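Local structure of lysosome-associated membrane glycoprotein 3 (Homo sapiens, 4AKM) at residues G66-L71 against G86-V91. The protein is a lysosomal membrane glycoprotein that takes part in the unfolded protein response and in fusion of lysosomes with autophagosomes, seen here as its membrane-proximal luminal domain. Sequence-based numbering, arbitrary orientation.
Sequences GGFVNL and GAYLTV. With NAG (2-acetamido-2-deoxy-beta-D-glucopyranose), chain D.
The antiparallel hairpin of strands 67-75 and 80-90, within a five-stranded sheet of the LAMP beta-prism domain, brings Phe68 opposite Tyr88 and Asn70 opposite Gly86. Both are hydrogen-bonded pairs. Asn70 N gives a nearly straight bond to Gly86 O (2.8 Å, 176° at the hydrogen), and Gly86 N returns one to Asn70 O; Phe68 and Tyr88 exchange a more bent pair. On the sheet face opposite Phe68 and Tyr88, Val69 and Ala87 form a non-hydrogen-bonded pair, Val69 CG2 coming 4.3 Å from Ala87 CB, and Ala87 also meets Leu25 of strand 14-27. With CG between the backbone N and the carbonyl carbon (chi1 61°), the Phe68 ring stands up from its own strand and turns a face to Tyr88. That face receives Tyr88 CB in a CH-pi contact, 3.5 Å from the Phe68 centroid. The opposite face meets the N-acetyl methyl of the glycan on Asn70, with NAG C8 3.5 Å from Phe68 CZ. Although the Phe68 and Tyr88 rings are nearly parallel (12°), they are slid apart and barely overlap. Asn70 carries the sugar through a 1.4 Å covalent bond from Asn70 ND2 to NAG C1. At the hairpin's open end, Gly66 O accepts Thr90 OG1 at 2.8 Å and, weakly, Thr90 N.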
# COMPACT_ATOMS: atom_id res chain seq x y z
N GLY A 66 -8.27 -5.09 -13.19
CA GLY A 66 -8.68 -6.16 -12.32
C GLY A 66 -9.09 -5.67 -10.95
O GLY A 66 -9.83 -6.34 -10.23
N GLY A 67 -8.61 -4.49 -10.57
CA GLY A 67 -8.94 -3.94 -9.28
C GLY A 67 -8.01 -2.84 -8.81
O GLY A 67 -7.53 -2.03 -9.60
N PHE A 68 -7.76 -2.84 -7.51
CA PHE A 68 -7.01 -1.75 -6.90
C PHE A 68 -6.46 -2.13 -5.54
O PHE A 68 -6.89 -3.10 -4.91
CB PHE A 68 -7.90 -0.52 -6.73
CG PHE A 68 -9.11 -0.75 -5.84
CD1 PHE A 68 -8.99 -0.72 -4.46
CD2 PHE A 68 -10.35 -1.01 -6.40
CE1 PHE A 68 -10.09 -0.94 -3.65
CE2 PHE A 68 -11.46 -1.22 -5.59
CZ PHE A 68 -11.32 -1.19 -4.21
N VAL A 69 -5.51 -1.32 -5.09
CA VAL A 69 -5.03 -1.37 -3.72
C VAL A 69 -5.09 0.03 -3.15
O VAL A 69 -4.60 0.99 -3.75
CB VAL A 69 -3.59 -1.92 -3.62
CG1 VAL A 69 -3.07 -1.81 -2.20
CG2 VAL A 69 -3.53 -3.36 -4.09
N ASN A 70 -5.71 0.14 -1.98
CA ASN A 70 -5.92 1.42 -1.34
C ASN A 70 -5.22 1.47 0.00
O ASN A 70 -5.55 0.72 0.92
CB ASN A 70 -7.41 1.70 -1.18
CG ASN A 70 -7.72 3.17 -0.98
OD1 ASN A 70 -6.87 4.03 -1.20
ND2 ASN A 70 -8.94 3.46 -0.56
N LEU A 71 -4.23 2.35 0.09
CA LEU A 71 -3.48 2.58 1.31
C LEU A 71 -3.92 3.89 1.95
O LEU A 71 -3.70 4.95 1.39
CB LEU A 71 -1.98 2.62 1.02
CG LEU A 71 -1.39 1.36 0.39
CD1 LEU A 71 0.12 1.45 0.28
CD2 LEU A 71 -1.79 0.12 1.18
N GLY A 86 -7.14 -1.58 1.78
CA GLY A 86 -8.20 -2.24 1.05
C GLY A 86 -7.67 -2.76 -0.26
O GLY A 86 -6.75 -2.20 -0.83
N ALA A 87 -8.24 -3.86 -0.73
CA ALA A 87 -7.89 -4.36 -2.04
C ALA A 87 -9.07 -5.03 -2.73
O ALA A 87 -10.01 -5.51 -2.08
CB ALA A 87 -6.70 -5.30 -1.98
N TYR A 88 -8.98 -5.05 -4.05
CA TYR A 88 -10.01 -5.59 -4.90
C TYR A 88 -9.29 -6.21 -6.08
O TYR A 88 -8.44 -5.57 -6.70
CB TYR A 88 -10.89 -4.43 -5.35
CG TYR A 88 -12.12 -4.76 -6.18
CD1 TYR A 88 -12.01 -5.00 -7.55
CD2 TYR A 88 -13.38 -4.76 -5.61
CE1 TYR A 88 -13.12 -5.27 -8.32
CE2 TYR A 88 -14.51 -5.02 -6.38
CZ TYR A 88 -14.37 -5.28 -7.73
OH TYR A 88 -15.48 -5.54 -8.50
N LEU A 89 -9.63 -7.46 -6.39
CA LEU A 89 -8.93 -8.21 -7.42
C LEU A 89 -9.87 -9.13 -8.19
O LEU A 89 -10.57 -9.92 -7.58
CB LEU A 89 -7.80 -9.04 -6.80
CG LEU A 89 -6.98 -9.85 -7.80
CD1 LEU A 89 -6.30 -8.90 -8.77
CD2 LEU A 89 -5.97 -10.72 -7.10
N THR A 90 -9.87 -9.03 -9.51
CA THR A 90 -10.67 -9.92 -10.34
C THR A 90 -9.82 -11.04 -10.92
O THR A 90 -8.74 -10.79 -11.46
CB THR A 90 -11.34 -9.16 -11.51
OG1 THR A 90 -11.95 -7.96 -11.02
CG2 THR A 90 -12.39 -10.03 -12.18
N VAL A 91 -10.29 -12.28 -10.82
CA VAL A 91 -9.68 -13.38 -11.55
C VAL A 91 -10.63 -13.85 -12.65
O VAL A 91 -11.84 -13.93 -12.45
CB VAL A 91 -9.26 -14.56 -10.63
CG1 VAL A 91 -8.29 -14.08 -9.56
CG2 VAL A 91 -10.46 -15.22 -9.99
C1 NAG D . -9.56 4.73 -0.29
C2 NAG D . -10.99 4.34 -0.64
C3 NAG D . -11.91 5.55 -0.49
C4 NAG D . -11.74 6.20 0.88
C5 NAG D . -10.27 6.40 1.23
C6 NAG D . -10.13 6.78 2.70
C7 NAG D . -11.45 2.57 -2.23
C8 NAG D . -11.82 2.27 -3.66
N2 NAG D . -11.04 3.81 -1.99
O3 NAG D . -13.25 5.14 -0.66
O4 NAG D . -12.38 7.45 0.90
O5 NAG D . -9.51 5.23 1.03
O6 NAG D . -8.76 6.95 2.99
O7 NAG D . -11.55 1.71 -1.36